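Local coordinates for ribosome-inactivating protein (Lychnis chalcedonica, PDB 2G5X), which is a plant protein of the ribosome-inactivating family, a single chain that combines a mixed beta sheet with a largely helical part, at residues F73-S78 with K82-F87; S129-S134 with R195-E200; K205-Y210 with G229-N234. One frame throughout, in Å; residues are numbered along the deposited sequence.

Interaction 1: F73-S78 with K82-F87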
loop_
_atom_site.group_PDB
_atom_site.type_symbol
_atom_site.label_atom_id
_atom_site.label_comp_id
_atom_site.label_asym_id
_atom_site.label_seq_id
_atom_site.Cartn_x
_atom_site.Cartn_y
_atom_site.Cartn_z
ATOM N N PHE A 73 1.248 -1.685 10.540
ATOM C CA PHE A 73 0.446 -2.891 10.342
ATOM C C PHE A 73 0.167 -3.639 11.649
ATOM O O PHE A 73 0.823 -3.411 12.666
ATOM C CB PHE A 73 1.140 -3.842 9.359
ATOM C CG PHE A 73 2.429 -4.426 9.877
ATOM C CD1 PHE A 73 3.637 -3.765 9.683
ATOM C CD2 PHE A 73 2.429 -5.628 10.582
ATOM C CE1 PHE A 73 4.828 -4.290 10.182
ATOM C CE2 PHE A 73 3.613 -6.165 11.087
ATOM C CZ PHE A 73 4.817 -5.494 10.887
ATOM N N GLN A 74 -0.809 -4.540 11.599
ATOM C CA GLN A 74 -1.206 -5.339 12.756
ATOM C C GLN A 74 -1.069 -6.840 12.486
ATOM O O GLN A 74 -1.509 -7.326 11.446
ATOM C CB GLN A 74 -2.663 -5.015 13.119
ATOM C CG GLN A 74 -3.353 -6.026 14.025
ATOM C CD GLN A 74 -4.851 -5.781 14.106
ATOM O OE1 GLN A 74 -5.316 -4.926 14.861
ATOM N NE2 GLN A 74 -5.611 -6.521 13.309
ATOM N N ASP A 75 -0.441 -7.564 13.412
ATOM C CA ASP A 75 -0.300 -9.018 13.289
ATOM C C ASP A 75 -0.574 -9.628 14.669
ATOM O O ASP A 75 -1.252 -8.999 15.482
ATOM C CB ASP A 75 1.094 -9.402 12.743
ATOM C CG ASP A 75 2.221 -9.149 13.725
ATOM O OD1 ASP A 75 2.134 -8.195 14.519
ATOM O OD2 ASP A 75 3.218 -9.902 13.678
ATOM N N ARG A 76 -0.087 -10.839 14.943
ATOM C CA ARG A 76 -0.332 -11.458 16.251
ATOM C C ARG A 76 0.934 -11.759 17.045
ATOM O O ARG A 76 1.912 -12.259 16.497
ATOM C CB ARG A 76 -1.146 -12.748 16.098
ATOM C CG ARG A 76 -2.627 -12.516 15.838
ATOM C CD ARG A 76 -3.422 -13.816 15.826
ATOM N NE ARG A 76 -4.836 -13.573 15.540
ATOM C CZ ARG A 76 -5.744 -13.221 16.445
ATOM N NH1 ARG A 76 -5.407 -13.074 17.720
ATOM N NH2 ARG A 76 -6.994 -12.994 16.067
ATOM N N ASP A 77 0.897 -11.452 18.341
ATOM C CA ASP A 77 2.021 -11.687 19.251
ATOM C C ASP A 77 2.127 -13.193 19.516
ATOM O O ASP A 77 1.138 -13.836 19.853
ATOM C CB ASP A 77 1.774 -10.919 20.559
ATOM C CG ASP A 77 2.991 -10.879 21.466
ATOM O OD1 ASP A 77 3.230 -9.814 22.075
ATOM O OD2 ASP A 77 3.700 -11.899 21.579
ATOM N N SER A 78 3.325 -13.753 19.367
ATOM C CA SER A 78 3.527 -15.192 19.561
ATOM C C SER A 78 3.383 -15.696 20.995
ATOM O O SER A 78 2.998 -16.844 21.213
ATOM C CB SER A 78 4.905 -15.610 19.029
ATOM O OG SER A 78 5.948 -15.014 19.780
ATOM N N LYS A 82 -2.208 -12.364 20.975
ATOM C CA LYS A 82 -3.081 -11.200 20.858
ATOM C C LYS A 82 -2.745 -10.361 19.629
ATOM O O LYS A 82 -1.601 -10.334 19.188
ATOM C CB LYS A 82 -2.964 -10.321 22.105
ATOM C CG LYS A 82 -3.512 -10.965 23.366
ATOM C CD LYS A 82 -3.456 -10.018 24.549
ATOM C CE LYS A 82 -4.125 -10.643 25.766
ATOM N NZ LYS A 82 -4.189 -9.699 26.915
ATOM N N LEU A 83 -3.747 -9.679 19.080
ATOM C CA LEU A 83 -3.533 -8.814 17.922
ATOM C C LEU A 83 -2.751 -7.592 18.406
ATOM O O LEU A 83 -3.176 -6.918 19.343
ATOM C CB LEU A 83 -4.876 -8.376 17.331
ATOM C CG LEU A 83 -5.670 -9.474 16.617
ATOM C CD1 LEU A 83 -7.084 -8.994 16.334
ATOM C CD2 LEU A 83 -4.962 -9.844 15.319
ATOM N N ARG A 84 -1.612 -7.315 17.775
ATOM C CA ARG A 84 -0.771 -6.182 18.173
ATOM C C ARG A 84 -0.609 -5.135 17.069
ATOM O O ARG A 84 -0.410 -5.473 15.901
ATOM C CB ARG A 84 0.615 -6.680 18.612
ATOM C CG ARG A 84 1.411 -7.369 17.509
ATOM C CD ARG A 84 2.755 -7.914 17.995
ATOM N NE ARG A 84 3.428 -8.635 16.916
ATOM C CZ ARG A 84 4.495 -9.414 17.068
ATOM N NH1 ARG A 84 5.038 -9.585 18.268
ATOM N NH2 ARG A 84 5.009 -10.036 16.014
ATOM N N ALA A 85 -0.688 -3.864 17.456
ATOM C CA ALA A 85 -0.551 -2.750 16.514
ATOM C C ALA A 85 0.898 -2.282 16.437
ATOM O O ALA A 85 1.488 -1.913 17.450
ATOM C CB ALA A 85 -1.447 -1.589 16.944
ATOM N N ASN A 86 1.458 -2.282 15.227
ATOM C CA ASN A 86 2.849 -1.877 15.004
ATOM C C ASN A 86 2.940 -0.636 14.109
ATOM O O ASN A 86 2.510 -0.668 12.956
ATOM C CB ASN A 86 3.623 -3.016 14.330
ATOM C CG ASN A 86 3.408 -4.357 15.005
ATOM O OD1 ASN A 86 3.970 -4.632 16.064
ATOM N ND2 ASN A 86 2.581 -5.202 14.390
ATOM N N PHE A 87 3.510 0.449 14.627
ATOM C CA PHE A 87 3.654 1.675 13.840
ATOM C C PHE A 87 5.104 1.947 13.453
ATOM O O PHE A 87 6.023 1.626 14.209
ATOM C CB PHE A 87 3.136 2.885 14.620
ATOM C CG PHE A 87 1.655 2.881 14.827
ATOM C CD1 PHE A 87 1.113 2.590 16.075
ATOM C CD2 PHE A 87 0.799 3.150 13.765
ATOM C CE1 PHE A 87 -0.272 2.568 16.262
ATOM C CE2 PHE A 87 -0.583 3.130 13.939
ATOM C CZ PHE A 87 -1.120 2.838 15.192
HETATM O O HOH W 1 5.925 -12.524 18.370
#

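Interaction 2: S129-S134 with R195-E200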
loop_
_atom_site.group_PDB
_atom_site.type_symbol
_atom_site.label_atom_id
_atom_site.label_comp_id
_atom_site.label_asym_id
_atom_site.label_seq_id
_atom_site.Cartn_x
_atom_site.Cartn_y
_atom_site.Cartn_z
ATOM N N SER A 129 16.617 -1.087 -3.773
ATOM C CA SER A 129 15.871 0.053 -4.299
ATOM C C SER A 129 14.466 -0.281 -4.792
ATOM O O SER A 129 14.146 -1.441 -5.063
ATOM C CB SER A 129 16.646 0.687 -5.451
ATOM O OG SER A 129 16.745 -0.223 -6.537
ATOM N N ARG A 130 13.636 0.754 -4.910
ATOM C CA ARG A 130 12.267 0.606 -5.403
ATOM C C ARG A 130 12.332 0.018 -6.805
ATOM O O ARG A 130 11.508 -0.810 -7.185
ATOM C CB ARG A 130 11.566 1.968 -5.496
ATOM C CG ARG A 130 11.235 2.635 -4.178
ATOM C CD ARG A 130 10.897 4.115 -4.380
ATOM N NE ARG A 130 9.657 4.341 -5.125
ATOM C CZ ARG A 130 9.263 5.532 -5.570
ATOM N NH1 ARG A 130 10.013 6.605 -5.350
ATOM N NH2 ARG A 130 8.119 5.657 -6.233
ATOM N N GLU A 131 13.324 0.466 -7.569
ATOM C CA GLU A 131 13.499 0.021 -8.944
ATOM C C GLU A 131 13.793 -1.462 -9.140
ATOM O O GLU A 131 13.273 -2.067 -10.079
ATOM C CB GLU A 131 14.592 0.844 -9.634
ATOM C CG GLU A 131 14.189 2.277 -9.948
ATOM C CD GLU A 131 14.545 3.251 -8.840
ATOM O OE1 GLU A 131 14.662 2.821 -7.673
ATOM O OE2 GLU A 131 14.697 4.455 -9.143
ATOM N N LYS A 132 14.608 -2.059 -8.274
ATOM C CA LYS A 132 14.924 -3.469 -8.464
ATOM C C LYS A 132 14.349 -4.459 -7.461
ATOM O O LYS A 132 14.657 -5.647 -7.518
ATOM C CB LYS A 132 16.441 -3.663 -8.590
ATOM C CG LYS A 132 17.272 -3.378 -7.361
ATOM C CD LYS A 132 18.748 -3.388 -7.760
ATOM C CE LYS A 132 19.677 -3.422 -6.564
ATOM N NZ LYS A 132 19.534 -4.681 -5.788
ATOM N N LEU A 133 13.508 -3.979 -6.552
ATOM C CA LEU A 133 12.875 -4.861 -5.576
ATOM C C LEU A 133 11.990 -5.868 -6.318
ATOM O O LEU A 133 11.186 -5.483 -7.172
ATOM C CB LEU A 133 12.017 -4.040 -4.608
ATOM C CG LEU A 133 11.088 -4.808 -3.661
ATOM C CD1 LEU A 133 11.894 -5.692 -2.726
ATOM C CD2 LEU A 133 10.255 -3.812 -2.871
ATOM N N SER A 134 12.145 -7.152 -6.003
ATOM C CA SER A 134 11.345 -8.193 -6.645
ATOM C C SER A 134 9.890 -8.108 -6.178
ATOM O O SER A 134 9.608 -8.225 -4.986
ATOM C CB SER A 134 11.922 -9.571 -6.315
ATOM O OG SER A 134 13.029 -9.878 -7.137
ATOM N N ARG A 195 11.456 4.004 -15.146
ATOM C CA ARG A 195 10.352 4.784 -15.699
ATOM C C ARG A 195 9.103 4.719 -14.821
ATOM O O ARG A 195 8.456 5.743 -14.581
ATOM C CB ARG A 195 10.018 4.337 -17.130
ATOM C CG ARG A 195 9.062 5.297 -17.833
ATOM C CD ARG A 195 8.801 4.940 -19.291
ATOM N NE ARG A 195 7.779 5.817 -19.861
ATOM C CZ ARG A 195 7.987 7.074 -20.246
ATOM N NH1 ARG A 195 9.193 7.622 -20.140
ATOM N NH2 ARG A 195 6.978 7.796 -20.716
ATOM N N ILE A 196 8.763 3.523 -14.343
ATOM C CA ILE A 196 7.598 3.367 -13.477
ATOM C C ILE A 196 7.823 4.102 -12.160
ATOM O O ILE A 196 6.887 4.650 -11.582
ATOM C CB ILE A 196 7.293 1.873 -13.188
ATOM C CG1 ILE A 196 6.635 1.240 -14.416
ATOM C CG2 ILE A 196 6.381 1.745 -11.965
ATOM C CD1 ILE A 196 6.373 -0.247 -14.287
ATOM N N THR A 197 9.065 4.114 -11.687
ATOM C CA THR A 197 9.385 4.803 -10.444
ATOM C C THR A 197 9.149 6.310 -10.614
ATOM O O THR A 197 8.624 6.969 -9.715
ATOM C CB THR A 197 10.850 4.533 -10.019
ATOM O OG1 THR A 197 11.022 3.130 -9.766
ATOM C CG2 THR A 197 11.197 5.310 -8.756
ATOM N N LEU A 198 9.522 6.852 -11.771
ATOM C CA LEU A 198 9.328 8.277 -12.041
ATOM C C LEU A 198 7.838 8.574 -12.226
ATOM O O LEU A 198 7.346 9.632 -11.824
ATOM C CB LEU A 198 10.102 8.693 -13.295
ATOM C CG LEU A 198 10.086 10.185 -13.643
ATOM C CD1 LEU A 198 10.657 10.996 -12.485
ATOM C CD2 LEU A 198 10.902 10.417 -14.909
ATOM N N LEU A 199 7.125 7.636 -12.844
ATOM C CA LEU A 199 5.690 7.791 -13.049
ATOM C C LEU A 199 5.015 7.924 -11.683
ATOM O O LEU A 199 4.191 8.818 -11.467
ATOM C CB LEU A 199 5.130 6.572 -13.788
ATOM C CG LEU A 199 3.609 6.468 -13.911
ATOM C CD1 LEU A 199 3.047 7.669 -14.678
ATOM C CD2 LEU A 199 3.261 5.173 -14.625
ATOM N N GLU A 200 5.369 7.023 -10.771
ATOM C CA GLU A 200 4.819 7.029 -9.419
ATOM C C GLU A 200 5.085 8.361 -8.722
ATOM O O GLU A 200 4.216 8.894 -8.035
ATOM C CB GLU A 200 5.428 5.891 -8.592
ATOM C CG GLU A 200 4.940 4.502 -8.988
ATOM C CD GLU A 200 5.693 3.381 -8.286
ATOM O OE1 GLU A 200 5.276 2.212 -8.421
ATOM O OE2 GLU A 200 6.700 3.663 -7.606
#

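Interaction 3: K205-Y210 with G229-N234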
loop_
_atom_site.group_PDB
_atom_site.type_symbol
_atom_site.label_atom_id
_atom_site.label_comp_id
_atom_site.label_asym_id
_atom_site.label_seq_id
_atom_site.Cartn_x
_atom_site.Cartn_y
_atom_site.Cartn_z
ATOM N N LYS A 205 1.194 15.614 -9.842
ATOM C CA LYS A 205 1.163 16.434 -11.050
ATOM C C LYS A 205 0.147 15.947 -12.077
ATOM O O LYS A 205 -0.490 16.751 -12.757
ATOM C CB LYS A 205 2.559 16.516 -11.672
ATOM C CG LYS A 205 3.526 17.355 -10.842
ATOM C CD LYS A 205 4.895 17.452 -11.483
ATOM C CE LYS A 205 5.829 18.311 -10.638
ATOM N NZ LYS A 205 5.315 19.703 -10.493
ATOM N N ILE A 206 -0.009 14.632 -12.186
ATOM C CA ILE A 206 -0.968 14.060 -13.123
ATOM C C ILE A 206 -2.370 14.292 -12.574
ATOM O O ILE A 206 -3.285 14.664 -13.313
ATOM C CB ILE A 206 -0.722 12.548 -13.311
ATOM C CG1 ILE A 206 0.637 12.333 -13.984
ATOM C CG2 ILE A 206 -1.845 11.929 -14.147
ATOM C CD1 ILE A 206 1.121 10.890 -13.964
ATOM N N SER A 207 -2.533 14.083 -11.272
ATOM C CA SER A 207 -3.829 14.287 -10.631
ATOM C C SER A 207 -4.326 15.710 -10.869
ATOM O O SER A 207 -5.502 15.922 -11.152
ATOM C CB SER A 207 -3.737 14.035 -9.124
ATOM O OG SER A 207 -5.017 14.025 -8.518
ATOM N N GLU A 208 -3.425 16.682 -10.752
ATOM C CA GLU A 208 -3.786 18.086 -10.951
ATOM C C GLU A 208 -4.479 18.320 -12.287
ATOM O O GLU A 208 -5.480 19.040 -12.361
ATOM C CB GLU A 208 -2.544 18.979 -10.877
ATOM C CG GLU A 208 -1.922 19.088 -9.500
ATOM C CD GLU A 208 -0.722 20.024 -9.470
ATOM O OE1 GLU A 208 -0.143 20.208 -8.378
ATOM O OE2 GLU A 208 -0.360 20.574 -10.534
ATOM N N GLN A 209 -3.943 17.714 -13.339
ATOM C CA GLN A 209 -4.507 17.878 -14.669
ATOM C C GLN A 209 -5.878 17.235 -14.816
ATOM O O GLN A 209 -6.742 17.773 -15.510
ATOM C CB GLN A 209 -3.544 17.324 -15.721
ATOM C CG GLN A 209 -2.243 18.104 -15.796
ATOM C CD GLN A 209 -2.479 19.597 -15.908
ATOM O OE1 GLN A 209 -3.146 20.063 -16.832
ATOM N NE2 GLN A 209 -1.937 20.357 -14.961
ATOM N N TYR A 210 -6.081 16.091 -14.167
ATOM C CA TYR A 210 -7.367 15.412 -14.239
ATOM C C TYR A 210 -8.490 16.282 -13.685
ATOM O O TYR A 210 -9.647 16.131 -14.075
ATOM C CB TYR A 210 -7.319 14.077 -13.489
ATOM C CG TYR A 210 -7.106 12.891 -14.402
ATOM C CD1 TYR A 210 -8.112 12.469 -15.273
ATOM C CD2 TYR A 210 -5.892 12.206 -14.419
ATOM C CE1 TYR A 210 -7.913 11.392 -16.139
ATOM C CE2 TYR A 210 -5.683 11.131 -15.280
ATOM C CZ TYR A 210 -6.697 10.730 -16.136
ATOM O OH TYR A 210 -6.491 9.673 -16.992
ATOM N N GLY A 229 -6.234 5.567 -11.170
ATOM C CA GLY A 229 -7.303 4.801 -10.555
ATOM C C GLY A 229 -7.780 5.494 -9.288
ATOM O O GLY A 229 -8.822 5.151 -8.731
ATOM N N LEU A 230 -7.004 6.473 -8.833
ATOM C CA LEU A 230 -7.323 7.248 -7.637
ATOM C C LEU A 230 -6.682 8.619 -7.808
ATOM O O LEU A 230 -5.506 8.716 -8.159
ATOM C CB LEU A 230 -6.752 6.566 -6.381
ATOM C CG LEU A 230 -6.904 7.313 -5.046
ATOM C CD1 LEU A 230 -8.375 7.367 -4.649
ATOM C CD2 LEU A 230 -6.096 6.611 -3.955
ATOM N N LEU A 231 -7.449 9.678 -7.576
ATOM C CA LEU A 231 -6.907 11.024 -7.710
ATOM C C LEU A 231 -6.601 11.619 -6.351
ATOM O O LEU A 231 -7.246 11.293 -5.358
ATOM C CB LEU A 231 -7.898 11.956 -8.424
ATOM C CG LEU A 231 -8.365 11.637 -9.845
ATOM C CD1 LEU A 231 -9.186 12.808 -10.366
ATOM C CD2 LEU A 231 -7.173 11.398 -10.752
ATOM N N LEU A 232 -5.601 12.487 -6.318
ATOM C CA LEU A 232 -5.242 13.180 -5.095
ATOM C C LEU A 232 -6.127 14.428 -5.088
ATOM O O LEU A 232 -6.549 14.904 -6.144
ATOM C CB LEU A 232 -3.766 13.587 -5.135
ATOM C CG LEU A 232 -3.186 14.363 -3.948
ATOM C CD1 LEU A 232 -3.055 13.438 -2.749
ATOM C CD2 LEU A 232 -1.824 14.932 -4.323
ATOM N N TYR A 233 -6.431 14.943 -3.903
ATOM C CA TYR A 233 -7.235 16.153 -3.792
ATOM C C TYR A 233 -6.504 17.257 -4.564
ATOM O O TYR A 233 -5.308 17.138 -4.834
ATOM C CB TYR A 233 -7.365 16.537 -2.317
ATOM C CG TYR A 233 -6.032 16.620 -1.612
ATOM C CD1 TYR A 233 -5.230 17.754 -1.727
ATOM C CD2 TYR A 233 -5.551 15.547 -0.860
ATOM C CE1 TYR A 233 -3.978 17.818 -1.116
ATOM C CE2 TYR A 233 -4.303 15.601 -0.244
ATOM C CZ TYR A 233 -3.523 16.740 -0.378
ATOM O OH TYR A 233 -2.288 16.798 0.224
ATOM N N ASN A 234 -7.212 18.323 -4.924
ATOM C CA ASN A 234 -6.572 19.417 -5.649
ATOM C C ASN A 234 -6.669 20.710 -4.846
ATOM O O ASN A 234 -7.005 20.622 -3.644
ATOM C CB ASN A 234 -7.205 19.590 -7.037
ATOM C CG ASN A 234 -8.484 20.402 -7.008
ATOM O OD1 ASN A 234 -9.309 20.257 -6.108
ATOM N ND2 ASN A 234 -8.662 21.255 -8.013
ATOM O OXT ASN A 234 -6.392 21.788 -5.416
HETATM O O HOH W 2 -4.650 16.747 -7.460
#

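Interaction 1: F73-S78 with K82-F87
D75 and R84 join their side chains in a salt bridge. R84 grips the carboxylate side-on with two nitrogens. Its NE gives a nearly straight bond (169°) to D75 OD1 at 2.8 Å, and its NH2 reaches D75 OD2 at 2.9 Å. Both oxygens are met on their syn sides. CG of D75 lies between its backbone N and carbonyl carbon (chi1 70°), and this brings the carboxylate towards R84. The pair also reaches the 149-150 loop: G149 N gives a bond to D75 OD2, and R84 NH2 gives one to K150 O.

The amide of N86 adds two more side-chain bonds. N86 ND2 donates to D75 OD1 at 3.0 Å from above the carboxylate plane, on the opposite face from R84 NE. It also donates to F73 O, which accepts N86 N from the other face of its carbonyl plane. N86 CB lies over one face of the F73 ring. F73 CE2 is 3.6 Å from N86 ND2, with ring and amide planes 43° apart.

These residues belong to an antiparallel beta hairpin, strands 69-76 and 83-87 of the mixed sheet. F73-N86 and D75-R84 are hydrogen-bonded pairs; Q74-A85 and R76-L83 are non-hydrogen-bonded pairs. At the turn, D77 N donates to K82 O at 2.9 Å.

On the other face of the sheet L83 packs against the R76 guanidinium and the Q74 amide. L83 CD2 sits over the centre of the guanidinium, 3.6 Å from R76 CZ. R76 NH1 bonds to N81 O in the turn. Q74 NE2 comes within 3.9 Å of L83 CD2.

Interaction 2: S129-S134 with R195-E200
T197 has the most surface buried here, set between R130 and E131. Its methyl group meets both of them. CG2 is anti to the backbone N (OG1 at chi1 -63°) and lies over the centre of one face of the R130 guanidinium, 3.7 Å from CZ. The hydroxyl is turned to its own helix, where T197 OG1 bonds to G193 O.

R130 comes next. Its chain bends at chi3 (67°), and its NH2 meets E200 OE2 at 2.8 Å in a salt bridge. The guanidinium and carboxylate are nearly coplanar, and E200 uses the anti lone pair of OE2. A single nitrogen makes this bond. R130 NH1 turns to N201 OD1 instead, and Y119 makes a cation-pi contact with the same side chain. R130 NH2 also makes a long, weak ion pair with E170 OE2.

E131 crosses T197 at about a right angle. E131 CG is 3.3 Å from T197 OG1, and E131 OE2 is 3.6 Å from T197 CG2. The backbone of E131 is also hydrogen-bonded to that of G193.

The contact thus joins the loop between helices 119-126 and 137-145 to helix 193-201, through a buried salt bridge in the helical part of the ribosome-inactivating protein fold.

Interaction 3: K205-Y210 with G229-N234
L231 and L232 lie against S207 and Y210, which project from helix 203-210. This is the last helix of this chain, which has the ribosome-inactivating protein fold, and the C-terminal tail runs past it without regular secondary structure. Just before the contact, L230 O takes a hydrogen bond from W203 NE1 of the same helix.

L231 points its side chain at the helix. Its CD2 lies 3.8 Å from Y210 CB and 3.9 Å from Y210 CG, the two side chains crossing at about a right angle. L231 CB is 3.5 Å from S207 OG. L231 also makes backbone hydrogen bonds with P35 and T37.

L232 makes the polar contact. Its N donates to S207 OG at 2.7 Å, with a bent angle of 137°. The hydroxyl is anti to the S207 backbone N (chi1 -171°), which carries it out to the tail. S207 has two deposited conformers, and all contacts of its OG hold for one of them and are less certain. L232 CB packs 3.6 Å from the same oxygen.

At Y233 a water sits between tail and helix. Its bond to S207 OG shares that doubt, but it also donates to Y233 O at 2.7 Å.

Overall arrangement
The three interactions follow one another along the chain. Interaction 1 lies in the beta sheet, on the hairpin of strands 69-76 and 83-87. Interactions 2 and 3 lie on the opposite side of the chain's centre. Interaction 1 is about 29 Å from interaction 2 and about 34 Å from interaction 3, centre to centre, and touches neither. Interactions 2 and 3 have centres about 20 Å apart. They use consecutive helices, 193-201 and 203-210, and meet where L199 CD1 packs 3.8 Å from I206 CD1. The hairpin contact thus belongs to the sheet, while the late helices link the loop between helices 119-126 and 137-145 to the C-terminal tail.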